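PDB 4ZQU: CdiI toxin from Salmonella enterica subsp. enterica serovar Rubislaw str. ATCC 10717, which serves as the immunity protein of a contact-dependent growth inhibition system, binding its cognate CdiA toxin domain and neutralizing its toxic activity. Local coordinates for residues V12-T16 against D17-V21; L48-G51 against E52-K55; E92-D95 against E96-K99; K108-R111 against A112-D116; R135-K138 against L139-G143. All coordinates share one frame; numbering follows the deposited sequence.

Interaction 1 of 5, residues V12-T16 against D17-V21; sequences VKMNT and DFICV
Val12-Thr16 turns back into Asp17-Val21, and the strand parts, 12-14 and 19-21, run antiparallel, axes 4.6 Å apart at 166°, with Lys13 and Cys20 as the hydrogen-bonded pair: Lys13 N gives to Cys20 O (2.8 Å), and Cys20 N to Lys13 O (2.7 Å). The flanking non-hydrogen-bonded pairs put their side chains on one face. There Val12 CG2 lies alongside Val21 CG2 at 3.8 Å, Met14 CG runs beside Ile19 CG1 at 3.7 Å, and helix 161-172 packs on them through Leu168 and Leu172. The other face carries Lys13, whose amine bonds to Ser119, with Cys20 and the Phe18 ring. At the bend Asn15 OD1 holds two backbone donors: Asp17 N, at 2.8 Å and tilted 34° from the carbonyl plane, and Phe18 N, at 3.1 Å and almost in line with the C=O bond. Asn15's chi1 of 59°, placing CG between the backbone N and the carbonyl carbon, folds the amide back over the loop, where Asn15 ND2 stands 3.2 Å from Phe18 CE2 and bonds weakly to Leu113 O. The OD1 bond to the amide two residues on defines an Asx turn, here reversing the chain of the beta hairpin 8-14/19-26.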
loop_
_atom_site.group_PDB
_atom_site.type_symbol
_atom_site.label_atom_id
_atom_site.label_comp_id
_atom_site.label_asym_id
_atom_site.label_seq_id
_atom_site.Cartn_x
_atom_site.Cartn_y
_atom_site.Cartn_z
ATOM N N VAL B 12 -4.288 11.547 5.776
ATOM C CA VAL B 12 -4.353 12.988 5.584
ATOM C C VAL B 12 -3.749 13.416 4.250
ATOM O O VAL B 12 -2.591 13.115 3.956
ATOM C CB VAL B 12 -3.628 13.732 6.725
ATOM C CG1 VAL B 12 -3.628 15.231 6.469
ATOM C CG2 VAL B 12 -4.280 13.415 8.056
ATOM N N LYS B 13 -4.546 14.118 3.449
ATOM C CA LYS B 13 -4.081 14.694 2.191
ATOM C C LYS B 13 -4.174 16.215 2.255
ATOM O O LYS B 13 -5.212 16.760 2.630
ATOM C CB LYS B 13 -4.901 14.158 1.019
ATOM C CG LYS B 13 -4.783 12.658 0.804
ATOM C CD LYS B 13 -3.429 12.284 0.224
ATOM C CE LYS B 13 -3.324 10.785 -0.021
ATOM N NZ LYS B 13 -3.367 10.002 1.245
ATOM N N MET B 14 -3.093 16.900 1.892
ATOM C CA MET B 14 -3.063 18.358 1.981
ATOM C C MET B 14 -2.398 19.031 0.786
ATOM O O MET B 14 -1.227 18.791 0.496
ATOM C CB MET B 14 -2.340 18.806 3.256
ATOM C CG MET B 14 -2.251 20.323 3.398
ATOM S SD MET B 14 -1.160 20.892 4.716
ATOM C CE MET B 14 0.421 20.258 4.160
ATOM N N ASN B 15 -3.152 19.883 0.100
ATOM C CA ASN B 15 -2.560 20.813 -0.848
ATOM C C ASN B 15 -2.738 22.255 -0.376
ATOM O O ASN B 15 -2.964 22.501 0.810
ATOM C CB ASN B 15 -3.137 20.605 -2.256
ATOM C CG ASN B 15 -4.642 20.797 -2.323
ATOM O OD1 ASN B 15 -5.222 21.602 -1.594
ATOM N ND2 ASN B 15 -5.283 20.057 -3.221
ATOM N N THR B 16 -2.627 23.203 -1.298
ATOM C CA THR B 16 -2.721 24.613 -0.946
ATOM C C THR B 16 -4.120 24.965 -0.445
ATOM O O THR B 16 -4.283 25.781 0.465
ATOM C CB THR B 16 -2.365 25.515 -2.148
ATOM O OG1 THR B 16 -1.031 25.228 -2.584
ATOM C CG2 THR B 16 -2.457 26.988 -1.770
ATOM N N ASP B 17 -5.124 24.319 -1.024
ATOM C CA ASP B 17 -6.510 24.729 -0.836
ATOM C C ASP B 17 -7.210 24.087 0.360
ATOM O O ASP B 17 -8.176 24.646 0.878
ATOM C CB ASP B 17 -7.304 24.431 -2.107
ATOM C CG ASP B 17 -6.626 24.966 -3.354
ATOM O OD1 ASP B 17 -6.601 26.202 -3.535
ATOM O OD2 ASP B 17 -6.112 24.153 -4.149
ATOM N N PHE B 18 -6.739 22.921 0.799
ATOM C CA PHE B 18 -7.415 22.225 1.892
ATOM C C PHE B 18 -6.565 21.202 2.636
ATOM O O PHE B 18 -5.469 20.840 2.208
ATOM C CB PHE B 18 -8.677 21.528 1.363
ATOM C CG PHE B 18 -8.402 20.400 0.395
ATOM C CD1 PHE B 18 -8.177 19.107 0.850
ATOM C CD2 PHE B 18 -8.380 20.634 -0.972
ATOM C CE1 PHE B 18 -7.930 18.076 -0.038
ATOM C CE2 PHE B 18 -8.133 19.604 -1.864
ATOM C CZ PHE B 18 -7.907 18.325 -1.396
ATOM N N ILE B 19 -7.102 20.748 3.764
ATOM C CA ILE B 19 -6.582 19.600 4.494
ATOM C C ILE B 19 -7.685 18.551 4.603
ATOM O O ILE B 19 -8.795 18.856 5.043
ATOM C CB ILE B 19 -6.093 19.982 5.898
ATOM C CG1 ILE B 19 -4.950 20.991 5.810
ATOM C CG2 ILE B 19 -5.657 18.743 6.664
ATOM C CD1 ILE B 19 -4.376 21.364 7.155
ATOM N N CYS B 20 -7.383 17.321 4.201
ATOM C CA CYS B 20 -8.400 16.277 4.124
ATOM C C CYS B 20 -8.061 15.065 4.982
ATOM O O CYS B 20 -7.069 14.382 4.738
ATOM C CB CYS B 20 -8.592 15.840 2.671
ATOM S SG CYS B 20 -9.934 14.659 2.416
ATOM N N VAL B 21 -8.903 14.792 5.977
ATOM C CA VAL B 21 -8.712 13.636 6.848
ATOM C C VAL B 21 -9.795 12.585 6.614
ATOM O O VAL B 21 -10.983 12.857 6.786
ATOM C CB VAL B 21 -8.715 14.039 8.334
ATOM C CG1 VAL B 21 -8.486 12.819 9.211
ATOM C CG2 VAL B 21 -7.658 15.099 8.601
#

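Interaction 2 of 5, residues L48-G51 against E52-K55; sequences LDLG and EMVK
Leu48 and Glu52, one helical turn apart, send their side chains out side by side in the same direction. The leucine makes the touch with a single branch: its CD2 methyl rests against the carboxylate, 3.4 Å from Glu52 OE2. Glu52 gets there with CG anti to its carbonyl carbon (chi1 -71°) and the chain extended beyond it, a course that also carries CG past Leu48 O at 3.3 Å. Asp49 points its carboxylate the same general way, with OD1 4.6 Å from Glu52 OE1; these like charges do not touch, though each may make the other slightly harder to ionise.

Underneath runs a regular alpha-helix, part of helix 47-59, in which Glu52 N, Met53 N, Val54 N and Lys55 N bond in turn to the carbonyls of Leu48, Asp49, Leu50 and Gly51. The first of these, Glu52 N to Leu48 O, measures 2.9 Å, and Ser46 OG accepts from Asp49 N in the opening turn.

On the inward side, Leu50 and Met53 cross at a slant, with Leu50 CD1 meeting the Met53 CE methyl at 4.1 Å; a bend at chi3 (47°) swings that methyl round. Val54 leans back over the preceding turn, CG2 lying 3.2 Å from Leu50 O. Met53 continues onto His39 and Ser41 of strand 30-41, while Leu50 and Val54 reach Arg169 and Leu168 of helix 161-172.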
loop_
_atom_site.group_PDB
_atom_site.type_symbol
_atom_site.label_atom_id
_atom_site.label_comp_id
_atom_site.label_asym_id
_atom_site.label_seq_id
_atom_site.Cartn_x
_atom_site.Cartn_y
_atom_site.Cartn_z
ATOM N N LEU B 48 -6.398 22.055 17.752
ATOM C CA LEU B 48 -7.449 21.427 18.543
ATOM C C LEU B 48 -8.461 20.763 17.619
ATOM O O LEU B 48 -8.729 19.567 17.738
ATOM C CB LEU B 48 -8.139 22.458 19.444
ATOM C CG LEU B 48 -9.037 21.970 20.590
ATOM C CD1 LEU B 48 -9.184 23.063 21.635
ATOM C CD2 LEU B 48 -10.411 21.526 20.109
ATOM N N ASP B 49 -9.026 21.551 16.707
ATOM C CA ASP B 49 -10.037 21.061 15.775
ATOM C C ASP B 49 -9.472 20.001 14.845
ATOM O O ASP B 49 -10.065 18.938 14.668
ATOM C CB ASP B 49 -10.615 22.215 14.955
ATOM C CG ASP B 49 -11.439 23.167 15.791
ATOM O OD1 ASP B 49 -11.926 22.748 16.863
ATOM O OD2 ASP B 49 -11.602 24.333 15.376
ATOM N N LEU B 50 -8.323 20.304 14.251
ATOM C CA LEU B 50 -7.628 19.364 13.382
ATOM C C LEU B 50 -7.362 18.043 14.097
ATOM O O LEU B 50 -7.451 16.974 13.499
ATOM C CB LEU B 50 -6.310 19.966 12.895
ATOM C CG LEU B 50 -5.399 19.032 12.097
ATOM C CD1 LEU B 50 -6.087 18.598 10.809
ATOM C CD2 LEU B 50 -4.058 19.694 11.812
ATOM N N GLY B 51 -7.044 18.131 15.383
ATOM C CA GLY B 51 -6.766 16.954 16.184
ATOM C C GLY B 51 -8.018 16.175 16.530
ATOM O O GLY B 51 -7.984 14.952 16.649
ATOM N N GLU B 52 -9.127 16.884 16.704
ATOM C CA GLU B 52 -10.403 16.228 16.952
ATOM C C GLU B 52 -10.934 15.627 15.658
ATOM O O GLU B 52 -11.684 14.652 15.677
ATOM C CB GLU B 52 -11.415 17.207 17.551
ATOM C CG GLU B 52 -11.111 17.603 18.987
ATOM C CD GLU B 52 -12.224 18.412 19.615
ATOM O OE1 GLU B 52 -13.161 18.805 18.888
ATOM O OE2 GLU B 52 -12.165 18.652 20.839
ATOM N N MET B 53 -10.536 16.217 14.534
ATOM C CA MET B 53 -10.841 15.664 13.218
ATOM C C MET B 53 -10.144 14.325 13.039
ATOM O O MET B 53 -10.721 13.375 12.515
ATOM C CB MET B 53 -10.409 16.624 12.104
ATOM C CG MET B 53 -11.330 17.813 11.896
ATOM S SD MET B 53 -10.579 19.109 10.886
ATOM C CE MET B 53 -9.912 18.167 9.515
ATOM N N VAL B 54 -8.893 14.259 13.476
ATOM C CA VAL B 54 -8.123 13.032 13.383
ATOM C C VAL B 54 -8.686 11.972 14.327
ATOM O O VAL B 54 -8.810 10.807 13.954
ATOM C CB VAL B 54 -6.632 13.277 13.698
ATOM C CG1 VAL B 54 -5.864 11.968 13.717
ATOM C CG2 VAL B 54 -6.027 14.231 12.678
ATOM N N LYS B 55 -9.047 12.377 15.539
ATOM C CA LYS B 55 -9.546 11.427 16.529
ATOM C C LYS B 55 -10.924 10.881 16.158
ATOM O O LYS B 55 -11.198 9.693 16.336
ATOM C CB LYS B 55 -9.590 12.070 17.916
ATOM C CG LYS B 55 -8.876 11.241 18.973
ATOM C CD LYS B 55 -9.012 11.829 20.368
ATOM C CE LYS B 55 -8.581 10.817 21.429
ATOM N NZ LYS B 55 -7.845 9.654 20.845
#

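Interaction 3 of 5, residues E92-D95 against E96-K99; sequences ERYD and EWVK
Val98 lays its CG2 methyl over one face of the Tyr94 ring, a CH-pi contact with the carbon 3.8 Å from the ring centroid and 18° off the normal. The tyrosine reaches this place with CG anti to its backbone N (chi1 168°). A second apolar touch, Tyr94 CE1 to Trp97 CE3 at 4.2 Å, is oblique for both rings. The backbone bonds identify an alpha-helix, the middle of helix 87-105: Val98 N to Tyr94 O (2.8 Å) is flanked by equivalent links from Glu96, Trp97 and Lys99. Polar groups leave the helix in several directions. Tyr94 OH bonds to Glu140 OE2, Trp97 NE1 to Asp22 OD1, and the Arg93 guanidinium to the carbonyls of Asp83 and Leu84. Away from these, Lys99 NZ forms a salt bridge with Glu96 OE2 at 3.2 Å, meeting the oxygen on its syn side but 26° out of the carboxylate plane. Tyr94 also packs on Gly75 of the CdiA-CT toxin chain.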
loop_
_atom_site.group_PDB
_atom_site.type_symbol
_atom_site.label_atom_id
_atom_site.label_comp_id
_atom_site.label_asym_id
_atom_site.label_seq_id
_atom_site.Cartn_x
_atom_site.Cartn_y
_atom_site.Cartn_z
ATOM N N GLU B 92 -12.899 2.032 -7.459
ATOM C CA GLU B 92 -14.064 2.847 -7.795
ATOM C C GLU B 92 -14.404 3.887 -6.727
ATOM O O GLU B 92 -14.768 5.017 -7.055
ATOM C CB GLU B 92 -15.276 1.952 -8.050
ATOM C CG GLU B 92 -15.153 1.104 -9.302
ATOM C CD GLU B 92 -16.484 0.535 -9.746
ATOM O OE1 GLU B 92 -17.526 1.012 -9.252
ATOM O OE2 GLU B 92 -16.486 -0.386 -10.593
ATOM N N ARG B 93 -14.289 3.508 -5.457
ATOM C CA ARG B 93 -14.583 4.437 -4.369
ATOM C C ARG B 93 -13.461 5.453 -4.240
ATOM O O ARG B 93 -13.662 6.551 -3.726
ATOM C CB ARG B 93 -14.795 3.699 -3.044
ATOM C CG ARG B 93 -13.547 3.093 -2.447
ATOM C CD ARG B 93 -13.828 2.545 -1.061
ATOM N NE ARG B 93 -14.762 1.423 -1.089
ATOM C CZ ARG B 93 -14.411 0.150 -0.932
ATOM N NH1 ARG B 93 -13.143 -0.176 -0.730
ATOM N NH2 ARG B 93 -15.332 -0.800 -0.974
ATOM N N TYR B 94 -12.278 5.078 -4.711
ATOM C CA TYR B 94 -11.168 6.013 -4.808
ATOM C C TYR B 94 -11.463 7.049 -5.885
ATOM O O TYR B 94 -11.233 8.241 -5.693
ATOM C CB TYR B 94 -9.867 5.278 -5.117
ATOM C CG TYR B 94 -8.732 6.190 -5.515
ATOM C CD1 TYR B 94 -8.103 6.998 -4.576
ATOM C CD2 TYR B 94 -8.284 6.241 -6.830
ATOM C CE1 TYR B 94 -7.060 7.834 -4.935
ATOM C CE2 TYR B 94 -7.242 7.074 -7.199
ATOM C CZ TYR B 94 -6.633 7.867 -6.248
ATOM O OH TYR B 94 -5.594 8.698 -6.609
ATOM N N ASP B 95 -11.984 6.585 -7.017
ATOM C CA ASP B 95 -12.322 7.470 -8.126
ATOM C C ASP B 95 -13.427 8.442 -7.735
ATOM O O ASP B 95 -13.456 9.582 -8.201
ATOM C CB ASP B 95 -12.741 6.659 -9.355
ATOM C CG ASP B 95 -11.584 5.890 -9.968
ATOM O OD1 ASP B 95 -10.424 6.328 -9.814
ATOM O OD2 ASP B 95 -11.837 4.851 -10.612
ATOM N N GLU B 96 -14.335 7.990 -6.878
ATOM C CA GLU B 96 -15.380 8.859 -6.350
ATOM C C GLU B 96 -14.810 9.827 -5.323
ATOM O O GLU B 96 -15.230 10.981 -5.240
ATOM C CB GLU B 96 -16.508 8.034 -5.733
ATOM C CG GLU B 96 -17.370 7.338 -6.761
ATOM C CD GLU B 96 -17.964 8.310 -7.761
ATOM O OE1 GLU B 96 -18.311 9.443 -7.360
ATOM O OE2 GLU B 96 -18.078 7.944 -8.949
ATOM N N TRP B 97 -13.851 9.346 -4.543
ATOM C CA TRP B 97 -13.157 10.189 -3.583
ATOM C C TRP B 97 -12.439 11.318 -4.309
ATOM O O TRP B 97 -12.488 12.473 -3.886
ATOM C CB TRP B 97 -12.166 9.361 -2.765
ATOM C CG TRP B 97 -11.382 10.162 -1.781
ATOM C CD1 TRP B 97 -11.726 10.437 -0.491
ATOM C CD2 TRP B 97 -10.113 10.787 -2.002
ATOM N NE1 TRP B 97 -10.750 11.199 0.107
ATOM C CE2 TRP B 97 -9.749 11.428 -0.801
ATOM C CE3 TRP B 97 -9.249 10.870 -3.099
ATOM C CZ2 TRP B 97 -8.558 12.141 -0.666
ATOM C CZ3 TRP B 97 -8.066 11.580 -2.963
ATOM C CH2 TRP B 97 -7.732 12.205 -1.756
ATOM N N VAL B 98 -11.784 10.970 -5.414
ATOM C CA VAL B 98 -11.064 11.938 -6.230
ATOM C C VAL B 98 -12.024 12.914 -6.898
ATOM O O VAL B 98 -11.801 14.125 -6.879
ATOM C CB VAL B 98 -10.217 11.244 -7.318
ATOM C CG1 VAL B 98 -9.640 12.271 -8.283
ATOM C CG2 VAL B 98 -9.110 10.416 -6.688
ATOM N N LYS B 99 -13.093 12.378 -7.481
ATOM C CA LYS B 99 -14.056 13.187 -8.220
ATOM C C LYS B 99 -14.726 14.230 -7.330
ATOM O O LYS B 99 -14.886 15.380 -7.733
ATOM C CB LYS B 99 -15.117 12.296 -8.872
ATOM C CG LYS B 99 -16.121 13.055 -9.730
ATOM C CD LYS B 99 -17.268 12.161 -10.182
ATOM C CE LYS B 99 -16.767 11.000 -11.023
ATOM N NZ LYS B 99 -17.855 10.039 -11.356
#

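Interaction 4 of 5, residues K108-R111 against A112-D116; sequences KTKR and ALFKD
Lys110 and Phe114 carry the backbone link between Lys108-Arg111 and Ala112-Asp116: the two segments share a short, weakly bonded helix of about residues 110-115, in which Phe114 N gives to Lys110 O over 3.3 Å at a fairly straight 161°. Leu113 N reaches the same oxygen at 3.3 Å, but its angle of 120° makes that bond weak. At the start, Thr109 occupies the N-cap position: OG1 accepts from Arg111 N in a weak capping bond of 3.4 Å. With chi1 at 174° the oxygen stands anti to the threonine's backbone N, and Thr109 CG2 touches Ala112 CB at 3.6 Å.

Lys110 O has a further neighbour in the Phe114 ring, which turns its edge to the oxygen: Lys110 O lies near the ring plane, 3.1 Å from Phe114 CD2. The aliphatic part of Lys110 points the same way as the ring and runs beside it, Lys110 CG 4.2 Å from Phe114 CE2. Within the later segment, Leu113 CD2 lies over one face of that ring, 3.5 Å above its plane and toward the rim.

The helix packs against its predecessor in the chain, helix 87-105, where Lys110 touches Val98 and Met102, and Phe114 touches Tyr94 and Val98. Ala112 and Leu113 meet Tyr107 of the linking loop, and on another side Arg111 meets Leu139, in the turn between strands 129-138 and 141-143.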
loop_
_atom_site.group_PDB
_atom_site.type_symbol
_atom_site.label_atom_id
_atom_site.label_comp_id
_atom_site.label_asym_id
_atom_site.label_seq_id
_atom_site.Cartn_x
_atom_site.Cartn_y
_atom_site.Cartn_z
ATOM N N LYS B 108 -11.088 20.683 -12.256
ATOM C CA LYS B 108 -11.293 20.376 -13.676
ATOM C C LYS B 108 -10.124 19.597 -14.277
ATOM O O LYS B 108 -10.006 19.483 -15.498
ATOM C CB LYS B 108 -11.538 21.654 -14.471
ATOM N N THR B 109 -9.268 19.066 -13.409
ATOM C CA THR B 109 -8.123 18.261 -13.822
ATOM C C THR B 109 -7.484 17.556 -12.630
ATOM O O THR B 109 -7.308 18.141 -11.559
ATOM C CB THR B 109 -7.055 19.105 -14.563
ATOM O OG1 THR B 109 -5.894 18.302 -14.817
ATOM C CG2 THR B 109 -6.668 20.350 -13.784
ATOM N N LYS B 110 -7.152 16.285 -12.823
ATOM C CA LYS B 110 -6.596 15.468 -11.756
ATOM C C LYS B 110 -5.178 15.886 -11.423
ATOM O O LYS B 110 -4.741 15.764 -10.281
ATOM C CB LYS B 110 -6.629 13.989 -12.146
ATOM C CG LYS B 110 -7.748 13.207 -11.490
ATOM C CD LYS B 110 -7.920 11.841 -12.131
ATOM C CE LYS B 110 -6.634 11.037 -12.091
ATOM N NZ LYS B 110 -6.820 9.700 -12.723
ATOM N N ARG B 111 -4.461 16.386 -12.422
ATOM C CA ARG B 111 -3.053 16.706 -12.238
ATOM C C ARG B 111 -2.831 17.928 -11.351
ATOM O O ARG B 111 -1.802 18.021 -10.689
ATOM C CB ARG B 111 -2.363 16.901 -13.590
ATOM C CG ARG B 111 -2.585 15.760 -14.576
ATOM C CD ARG B 111 -1.690 15.916 -15.801
ATOM N NE ARG B 111 -0.547 16.788 -15.533
ATOM C CZ ARG B 111 0.696 16.363 -15.313
ATOM N NH1 ARG B 111 0.980 15.066 -15.329
ATOM N NH2 ARG B 111 1.663 17.239 -15.076
ATOM N N ALA B 112 -3.789 18.852 -11.324
ATOM C CA ALA B 112 -3.673 20.030 -10.466
ATOM C C ALA B 112 -4.138 19.715 -9.048
ATOM O O ALA B 112 -3.719 20.367 -8.092
ATOM C CB ALA B 112 -4.465 21.200 -11.038
ATOM N N LEU B 113 -5.009 18.718 -8.921
ATOM C CA LEU B 113 -5.463 18.247 -7.614
ATOM C C LEU B 113 -4.302 17.688 -6.797
ATOM O O LEU B 113 -4.075 18.095 -5.657
ATOM C CB LEU B 113 -6.551 17.178 -7.770
ATOM C CG LEU B 113 -6.988 16.446 -6.495
ATOM C CD1 LEU B 113 -7.657 17.394 -5.514
ATOM C CD2 LEU B 113 -7.912 15.283 -6.822
ATOM N N PHE B 114 -3.563 16.763 -7.399
ATOM C CA PHE B 114 -2.507 16.045 -6.700
ATOM C C PHE B 114 -1.154 16.745 -6.766
ATOM O O PHE B 114 -0.246 16.397 -6.015
ATOM C CB PHE B 114 -2.373 14.631 -7.269
ATOM C CG PHE B 114 -3.591 13.777 -7.062
ATOM C CD1 PHE B 114 -3.848 13.205 -5.827
ATOM C CD2 PHE B 114 -4.476 13.541 -8.103
ATOM C CE1 PHE B 114 -4.967 12.419 -5.632
ATOM C CE2 PHE B 114 -5.598 12.755 -7.915
ATOM C CZ PHE B 114 -5.843 12.194 -6.679
ATOM N N LYS B 115 -1.028 17.726 -7.656
ATOM C CA LYS B 115 0.252 18.385 -7.917
ATOM C C LYS B 115 0.962 18.849 -6.650
ATOM O O LYS B 115 2.150 18.584 -6.461
ATOM C CB LYS B 115 0.055 19.584 -8.847
ATOM C CG LYS B 115 1.341 20.292 -9.222
ATOM C CD LYS B 115 1.099 21.348 -10.282
ATOM C CE LYS B 115 0.039 22.334 -9.832
ATOM N NZ LYS B 115 -0.246 23.356 -10.874
ATOM N N ASP B 116 0.236 19.542 -5.781
ATOM C CA ASP B 116 0.840 20.076 -4.568
ATOM C C ASP B 116 0.319 19.362 -3.327
ATOM O O ASP B 116 0.152 19.973 -2.272
ATOM C CB ASP B 116 0.583 21.580 -4.468
ATOM C CG ASP B 116 1.271 22.356 -5.575
ATOM O OD1 ASP B 116 2.339 21.904 -6.034
ATOM O OD2 ASP B 116 0.743 23.406 -6.000
#

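Interaction 5 of 5, residues R135-K138 against L139-G143; sequences RHEK and LEVWG
His136 and Trp142 form the tight part of this contact. The two side chains run the same way and their rings overlap in an offset stack, the imidazole and the five-membered indole ring 4.2 Å apart between centroids and 15° from parallel. His136 CD2 sits over the indole face, a close 3.0 Å from Trp142 NE1, which bonds to Met117 O. At the imidazole edge, the neighbouring ring atom His136 NE2 donates to Leu139 O at 2.7 Å and 163°. The acceptor lies in the imidazole plane, whereas the donor stands well above the carbonyl plane, so stack and bond together fix how the imidazole is turned.

The frame is a beta hairpin closed by a type I turn from Lys138 to Val141, with Lys138 N on Val141 O (2.9 Å) and Val141 N on Lys138 O (3.1 Å). Glu137 and Lys138 both face Val141, a classic beta bulge, next to an inverse gamma turn centred on His136. At the open end Arg135 N bonds to Gly143 O (2.8 Å), but the return bond is weak.

The face carrying Arg135, Lys138 and Val141 is looser on its solvent side. Lys138 brings only CB near Val141 CB, at 3.8 Å, before its extended chain leads out, and Arg135 likewise heads away. The toxin interface is firmer: Lys22 of the CdiA-CT chain forms a salt bridge with Glu137 OE1, and Val141-Gly143 pairs antiparallel with a toxin strand, continuing the sheet by beta-augmentation.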
loop_
_atom_site.group_PDB
_atom_site.type_symbol
_atom_site.label_atom_id
_atom_site.label_comp_id
_atom_site.label_asym_id
_atom_site.label_seq_id
_atom_site.Cartn_x
_atom_site.Cartn_y
_atom_site.Cartn_z
ATOM N N ARG B 135 7.014 10.486 0.862
ATOM C CA ARG B 135 7.608 11.186 -0.269
ATOM C C ARG B 135 6.669 11.065 -1.461
ATOM O O ARG B 135 6.376 9.962 -1.922
ATOM C CB ARG B 135 8.990 10.625 -0.616
ATOM C CG ARG B 135 9.591 11.233 -1.881
ATOM C CD ARG B 135 11.097 11.031 -1.962
ATOM N NE ARG B 135 11.517 9.722 -1.471
ATOM C CZ ARG B 135 12.695 9.479 -0.910
ATOM N NH1 ARG B 135 13.571 10.463 -0.755
ATOM N NH2 ARG B 135 12.996 8.254 -0.496
ATOM N N HIS B 136 6.186 12.203 -1.948
ATOM C CA HIS B 136 5.271 12.225 -3.081
ATOM C C HIS B 136 5.972 11.737 -4.345
ATOM O O HIS B 136 6.483 12.535 -5.130
ATOM C CB HIS B 136 4.718 13.635 -3.289
ATOM C CG HIS B 136 3.483 13.675 -4.129
ATOM N ND1 HIS B 136 3.059 14.822 -4.777
ATOM C CD2 HIS B 136 2.570 12.723 -4.426
ATOM C CE1 HIS B 136 1.948 14.563 -5.437
ATOM N NE2 HIS B 136 1.626 13.296 -5.240
ATOM N N GLU B 137 5.990 10.421 -4.533
ATOM C CA GLU B 137 6.710 9.802 -5.641
ATOM C C GLU B 137 6.110 10.171 -6.993
ATOM O O GLU B 137 6.755 10.824 -7.814
ATOM C CB GLU B 137 6.726 8.285 -5.462
ATOM C CG GLU B 137 7.391 7.845 -4.169
ATOM C CD GLU B 137 7.280 6.356 -3.932
ATOM O OE1 GLU B 137 6.573 5.683 -4.709
ATOM O OE2 GLU B 137 7.900 5.861 -2.966
ATOM N N LYS B 138 4.875 9.740 -7.221
ATOM C CA LYS B 138 4.135 10.115 -8.418
ATOM C C LYS B 138 2.921 10.925 -7.987
ATOM O O LYS B 138 2.648 11.027 -6.793
ATOM C CB LYS B 138 3.718 8.879 -9.216
ATOM C CG LYS B 138 4.895 8.109 -9.788
ATOM C CD LYS B 138 4.457 6.844 -10.501
ATOM C CE LYS B 138 5.661 6.117 -11.085
ATOM N NZ LYS B 138 5.292 4.837 -11.750
ATOM N N LEU B 139 2.201 11.498 -8.946
ATOM C CA LEU B 139 1.054 12.350 -8.637
ATOM C C LEU B 139 0.067 11.661 -7.701
ATOM O O LEU B 139 -0.387 12.247 -6.722
ATOM C CB LEU B 139 0.336 12.777 -9.919
ATOM C CG LEU B 139 0.864 14.013 -10.655
ATOM C CD1 LEU B 139 2.244 13.764 -11.251
ATOM C CD2 LEU B 139 -0.115 14.448 -11.732
ATOM N N GLU B 140 -0.245 10.405 -7.996
ATOM C CA GLU B 140 -1.189 9.657 -7.180
ATOM C C GLU B 140 -0.511 8.542 -6.390
ATOM O O GLU B 140 -1.168 7.597 -5.955
ATOM C CB GLU B 140 -2.297 9.075 -8.056
ATOM C CG GLU B 140 -3.202 10.127 -8.672
ATOM C CD GLU B 140 -4.304 9.526 -9.516
ATOM O OE1 GLU B 140 -3.987 8.837 -10.510
ATOM O OE2 GLU B 140 -5.488 9.742 -9.186
ATOM N N VAL B 141 0.803 8.652 -6.210
ATOM C CA VAL B 141 1.556 7.646 -5.467
ATOM C C VAL B 141 2.508 8.272 -4.449
ATOM O O VAL B 141 3.416 9.018 -4.813
ATOM C CB VAL B 141 2.380 6.736 -6.406
ATOM C CG1 VAL B 141 3.116 5.681 -5.601
ATOM C CG2 VAL B 141 1.490 6.081 -7.450
ATOM N N TRP B 142 2.292 7.963 -3.174
ATOM C CA TRP B 142 3.203 8.381 -2.112
ATOM C C TRP B 142 3.964 7.174 -1.573
ATOM O O TRP B 142 3.562 6.032 -1.791
ATOM C CB TRP B 142 2.447 9.072 -0.978
ATOM C CG TRP B 142 1.743 10.326 -1.388
ATOM C CD1 TRP B 142 2.178 11.606 -1.210
ATOM C CD2 TRP B 142 0.470 10.422 -2.043
ATOM N NE1 TRP B 142 1.255 12.493 -1.709
ATOM C CE2 TRP B 142 0.199 11.791 -2.227
ATOM C CE3 TRP B 142 -0.465 9.481 -2.488
ATOM C CZ2 TRP B 142 -0.969 12.245 -2.843
ATOM C CZ3 TRP B 142 -1.622 9.934 -3.098
ATOM C CH2 TRP B 142 -1.864 11.301 -3.270
ATOM N N GLY B 143 5.064 7.423 -0.870
ATOM C CA GLY B 143 5.890 6.336 -0.382
ATOM C C GLY B 143 6.928 6.730 0.649
ATOM O O GLY B 143 6.805 7.765 1.301
#

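In the fold
From the N terminus the five contacts follow in series; each lies within one unbroken stretch, so none nests in or crosses another. Interaction 1 turns the first hairpin of the antiparallel sheet. Interaction 2, in helix 47-59, packs on one face of that hairpin, through Met53 on Val21. The opposite face meets interaction 3 through Lys13 and Trp97. Interactions 3 and 4 lie in successive helices, which meet through Tyr94 and Val98 on Phe114, and interaction 4 also borders the 12-21 bend through Asn15 and Asp116. Interaction 5 turns a later hairpin of the same sheet, touching interaction 4 at Phe114 and interaction 1 where Lys13 makes a cation-pi contact with Trp142. Interactions 2 and 5 lie on opposite sides of the chain's centre.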